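Local coordinates for protein DNA polymerase sliding clamp (Archaeoglobus fulgidus, PDB 1RWZ) that encircles DNA as a ring-shaped homotrimer and probably tethers the DNA polymerase and other processing proteins to it during replication, at residues D150-S156 with A189-V195. Sequence-based numbering, arbitrary orientation.
Sequences DQVIFRS and ARSMFSV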
ATOM      1  N   ASP A 150      -7.596 -22.039 -13.075  1.00 22.88           N
ATOM      2  CA  ASP A 150      -6.331 -21.606 -13.645  1.00 22.67           C
ATOM      3  C   ASP A 150      -6.453 -21.613 -15.169  1.00 21.25           C
ATOM      4  O   ASP A 150      -5.488 -21.360 -15.887  1.00 20.53           O
ATOM      5  CB  ASP A 150      -5.191 -22.515 -13.167  1.00 25.96           C
ATOM      6  CG  ASP A 150      -5.349 -23.948 -13.623  1.00 28.02           C
ATOM      7  OD1 ASP A 150      -6.497 -24.409 -13.782  1.00 28.95           O
ATOM      8  OD2 ASP A 150      -4.311 -24.623 -13.804  1.00 31.55           O
ATOM      9  N   GLN A 151      -7.663 -21.893 -15.649  1.00 20.67           N
ATOM     10  CA  GLN A 151      -7.959 -21.919 -17.081  1.00 20.91           C
ATOM     11  C   GLN A 151      -9.303 -21.263 -17.352  1.00 19.23           C
ATOM     12  O   GLN A 151     -10.224 -21.367 -16.547  1.00 19.25           O
ATOM     13  CB  GLN A 151      -8.028 -23.353 -17.596  1.00 22.77           C
ATOM     14  CG  GLN A 151      -6.747 -24.119 -17.469  1.00 27.74           C
ATOM     15  CD  GLN A 151      -6.912 -25.569 -17.873  1.00 28.66           C
ATOM     16  OE1 GLN A 151      -5.937 -26.264 -18.120  1.00 32.71           O
ATOM     17  NE2 GLN A 151      -8.156 -26.032 -17.933  1.00 31.38           N
ATOM     18  N   VAL A 152      -9.416 -20.598 -18.495  1.00 18.09           N
ATOM     19  CA  VAL A 152     -10.662 -19.944 -18.871  1.00 17.06           C
ATOM     20  C   VAL A 152     -10.980 -20.171 -20.336  1.00 16.50           C
ATOM     21  O   VAL A 152     -10.083 -20.326 -21.166  1.00 16.40           O
ATOM     22  CB  VAL A 152     -10.609 -18.416 -18.643  1.00 17.42           C
ATOM     23  CG1 VAL A 152     -10.574 -18.110 -17.167  1.00 19.59           C
ATOM     24  CG2 VAL A 152      -9.397 -17.828 -19.346  1.00 16.47           C
ATOM     25  N   ILE A 153     -12.268 -20.197 -20.647  1.00 15.35           N
ATOM     26  CA  ILE A 153     -12.710 -20.361 -22.018  1.00 15.85           C
ATOM     27  C   ILE A 153     -13.142 -18.997 -22.546  1.00 16.03           C
ATOM     28  O   ILE A 153     -13.855 -18.266 -21.857  1.00 16.51           O
ATOM     29  CB  ILE A 153     -13.931 -21.300 -22.114  1.00 17.30           C
ATOM     30  CG1 ILE A 153     -13.515 -22.735 -21.788  1.00 18.99           C
ATOM     31  CG2 ILE A 153     -14.538 -21.227 -23.509  1.00 18.06           C
ATOM     32  CD1 ILE A 153     -14.680 -23.705 -21.700  1.00 21.52           C
ATOM     33  N   PHE A 154     -12.675 -18.648 -23.741  1.00 14.73           N
ATOM     34  CA  PHE A 154     -13.084 -17.409 -24.399  1.00 15.41           C
ATOM     35  C   PHE A 154     -14.059 -17.904 -25.453  1.00 16.06           C
ATOM     36  O   PHE A 154     -13.736 -18.805 -26.232  1.00 15.92           O
ATOM     37  CB  PHE A 154     -11.917 -16.708 -25.101  1.00 13.81           C
ATOM     38  CG  PHE A 154     -11.038 -15.902 -24.185  1.00 13.74           C
ATOM     39  CD1 PHE A 154     -10.118 -15.003 -24.716  1.00 14.71           C
ATOM     40  CD2 PHE A 154     -11.108 -16.051 -22.805  1.00 13.75           C
ATOM     41  CE1 PHE A 154      -9.277 -14.265 -23.885  1.00 14.46           C
ATOM     42  CE2 PHE A 154     -10.271 -15.313 -21.965  1.00 12.71           C
ATOM     43  CZ  PHE A 154      -9.357 -14.421 -22.505  1.00 14.18           C
ATOM     44  N   ARG A 155     -15.247 -17.321 -25.486  1.00 16.86           N
ATOM     45  CA  ARG A 155     -16.261 -17.750 -26.433  1.00 18.34           C
ATOM     46  C   ARG A 155     -16.935 -16.557 -27.091  1.00 17.93           C
ATOM     47  O   ARG A 155     -17.295 -15.589 -26.425  1.00 17.28           O
ATOM     48  CB  ARG A 155     -17.289 -18.606 -25.691  1.00 21.03           C
ATOM     49  CG  ARG A 155     -18.497 -19.035 -26.486  1.00 25.88           C
ATOM     50  CD  ARG A 155     -19.444 -19.801 -25.571  1.00 30.01           C
ATOM     51  NE  ARG A 155     -20.759 -20.010 -26.169  1.00 34.57           N
ATOM     52  CZ  ARG A 155     -21.788 -20.554 -25.525  1.00 35.72           C
ATOM     53  NH1 ARG A 155     -21.652 -20.942 -24.263  1.00 37.30           N
ATOM     54  NH2 ARG A 155     -22.953 -20.708 -26.141  1.00 37.64           N
ATOM     55  N   SER A 156     -17.084 -16.631 -28.408  1.00 17.77           N
ATOM     56  CA  SER A 156     -17.723 -15.565 -29.169  1.00 18.18           C
ATOM     57  C   SER A 156     -18.720 -16.146 -30.164  1.00 18.86           C
ATOM     58  O   SER A 156     -18.513 -17.224 -30.716  1.00 17.44           O
ATOM     59  CB  SER A 156     -16.664 -14.752 -29.928  1.00 18.09           C
ATOM     60  OG  SER A 156     -17.241 -13.678 -30.649  1.00 19.67           O
ATOM     61  N   ALA A 189     -16.251 -18.317 -32.324  1.00 17.69           N
ATOM     62  CA  ALA A 189     -14.959 -18.843 -31.899  1.00 17.69           C
ATOM     63  C   ALA A 189     -15.014 -19.311 -30.450  1.00 17.80           C
ATOM     64  O   ALA A 189     -15.793 -18.799 -29.648  1.00 17.22           O
ATOM     65  CB  ALA A 189     -13.886 -17.775 -32.058  1.00 17.45           C
ATOM     66  N   ARG A 190     -14.169 -20.278 -30.112  1.00 17.57           N
ATOM     67  CA  ARG A 190     -14.137 -20.808 -28.756  1.00 18.65           C
ATOM     68  C   ARG A 190     -12.774 -21.446 -28.512  1.00 18.20           C
ATOM     69  O   ARG A 190     -12.404 -22.395 -29.199  1.00 17.51           O
ATOM     70  CB  ARG A 190     -15.248 -21.854 -28.598  1.00 21.31           C
ATOM     71  CG  ARG A 190     -15.406 -22.457 -27.212  1.00 25.47           C
ATOM     72  CD  ARG A 190     -16.465 -23.567 -27.244  1.00 28.62           C
ATOM     73  NE  ARG A 190     -16.646 -24.214 -25.946  1.00 32.14           N
ATOM     74  CZ  ARG A 190     -17.366 -23.713 -24.947  1.00 33.11           C
ATOM     75  NH1 ARG A 190     -17.987 -22.551 -25.089  1.00 34.97           N
ATOM     76  NH2 ARG A 190     -17.458 -24.373 -23.801  1.00 33.92           N
ATOM     77  N   SER A 191     -12.027 -20.912 -27.548  1.00 17.44           N
ATOM     78  CA  SER A 191     -10.706 -21.443 -27.203  1.00 17.65           C
ATOM     79  C   SER A 191     -10.484 -21.358 -25.694  1.00 17.30           C
ATOM     80  O   SER A 191     -11.117 -20.552 -25.015  1.00 16.99           O
ATOM     81  CB  SER A 191      -9.597 -20.658 -27.915  1.00 17.38           C
ATOM     82  OG  SER A 191      -9.602 -20.881 -29.313  1.00 17.60           O
ATOM     83  N   MET A 192      -9.587 -22.187 -25.170  1.00 17.44           N
ATOM     84  CA  MET A 192      -9.291 -22.177 -23.738  1.00 18.18           C
ATOM     85  C   MET A 192      -7.863 -21.690 -23.509  1.00 17.39           C
ATOM     86  O   MET A 192      -6.964 -22.020 -24.281  1.00 16.16           O
ATOM     87  CB  MET A 192      -9.471 -23.577 -23.143  1.00 21.60           C
ATOM     88  CG  MET A 192      -9.277 -23.625 -21.635  1.00 25.79           C
ATOM     89  SD  MET A 192     -10.077 -25.048 -20.875  1.00 32.36           S
ATOM     90  CE  MET A 192     -11.362 -24.268 -19.975  1.00 32.13           C
ATOM     91  N   PHE A 193      -7.660 -20.908 -22.449  1.00 16.12           N
ATOM     92  CA  PHE A 193      -6.341 -20.351 -22.147  1.00 16.24           C
ATOM     93  C   PHE A 193      -5.975 -20.358 -20.672  1.00 16.43           C
ATOM     94  O   PHE A 193      -6.840 -20.463 -19.803  1.00 16.21           O
ATOM     95  CB  PHE A 193      -6.245 -18.899 -22.636  1.00 15.06           C
ATOM     96  CG  PHE A 193      -6.554 -18.729 -24.091  1.00 14.71           C
ATOM     97  CD1 PHE A 193      -7.820 -18.317 -24.505  1.00 13.25           C
ATOM     98  CD2 PHE A 193      -5.592 -19.023 -25.052  1.00 13.38           C
ATOM     99  CE1 PHE A 193      -8.124 -18.205 -25.859  1.00 13.64           C
ATOM    100  CE2 PHE A 193      -5.881 -18.916 -26.409  1.00 13.63           C
ATOM    101  CZ  PHE A 193      -7.152 -18.508 -26.816  1.00 14.53           C
ATOM    102  N   SER A 194      -4.677 -20.226 -20.410  1.00 17.00           N
ATOM    103  CA  SER A 194      -4.141 -20.176 -19.056  1.00 18.85           C
ATOM    104  C   SER A 194      -4.396 -18.816 -18.418  1.00 18.90           C
ATOM    105  O   SER A 194      -4.016 -17.781 -18.971  1.00 19.39           O
ATOM    106  CB  SER A 194      -2.635 -20.434 -19.075  1.00 20.28           C
ATOM    107  OG  SER A 194      -2.009 -19.825 -17.955  1.00 24.66           O
ATOM    108  N   VAL A 195      -5.024 -18.824 -17.248  1.00 18.80           N
ATOM    109  CA  VAL A 195      -5.320 -17.590 -16.527  1.00 19.37           C
ATOM    110  C   VAL A 195      -4.041 -16.900 -16.058  1.00 20.10           C
ATOM    111  O   VAL A 195      -3.971 -15.671 -16.040  1.00 19.98           O
ATOM    112  CB  VAL A 195      -6.223 -17.861 -15.294  1.00 19.72           C
ATOM    113  CG1 VAL A 195      -6.350 -16.601 -14.442  1.00 20.82           C
ATOM    114  CG2 VAL A 195      -7.601 -18.306 -15.752  1.00 20.15           C
TER
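Phe154 and Phe193 meet in a T-shaped (edge-to-face) stack on the buried face of two antiparallel strands, 151-157 and 189-194. The edge of Phe193 points at the face of Phe154, with Phe193 CD1 offset toward the rim of that ring. The centroids are 5.2 Å apart and the planes stand at 61°. The two residues are not a direct cross-strand pair: Phe193 faces Val152, and Phe154 faces Ser191. On the same face, Val152 CG1 presses on Val195 CG2 at 3.3 Å, a tight fit where the second strand gives way to helix 195-201.

The other face carries Gln151, Ile153, Met192, Arg155 and Arg190. The Met192 chain is extended at first and then bends at its last torsion (chi3 -111°). This turns CE onto Ile153 CG1, at a close 3.2 Å. Gln151 crosses Met192 at about a right angle, with NE2 3.6 Å from SD; Gln151 OE1 is hydrogen-bonded to Arg241 NH1. Ile153 CG2 lies over the centre of the Arg190 guanidinium, 4.0 Å above its plane. Arg155 CD meets the edge of the same group, 3.1 Å from Arg190 NH1. The two guanidinium planes are turned 72° apart. Glu243 forms a salt bridge with Arg190 NE and probably eases the approach of the two positive groups.

Backbone bonds run in pairs at Val152-Phe193, Phe154-Ser191 and Ser156-Ala189. Val195 N adds one bond to Asp150 O, at 2.9 Å.

Within the chain, the pair belongs to a four-stranded antiparallel sheet, with 189-194 as an outermost strand. Strand 160-166 flanks 151-157 on its other side. As in PCNA rings generally, sheets lie outside and helices line the DNA channel. Leu198 of helix 195-201 packs under Val152 and both phenylalanines, while Leu215 of strand 210-215 touches Phe154, Phe193 and Ala189.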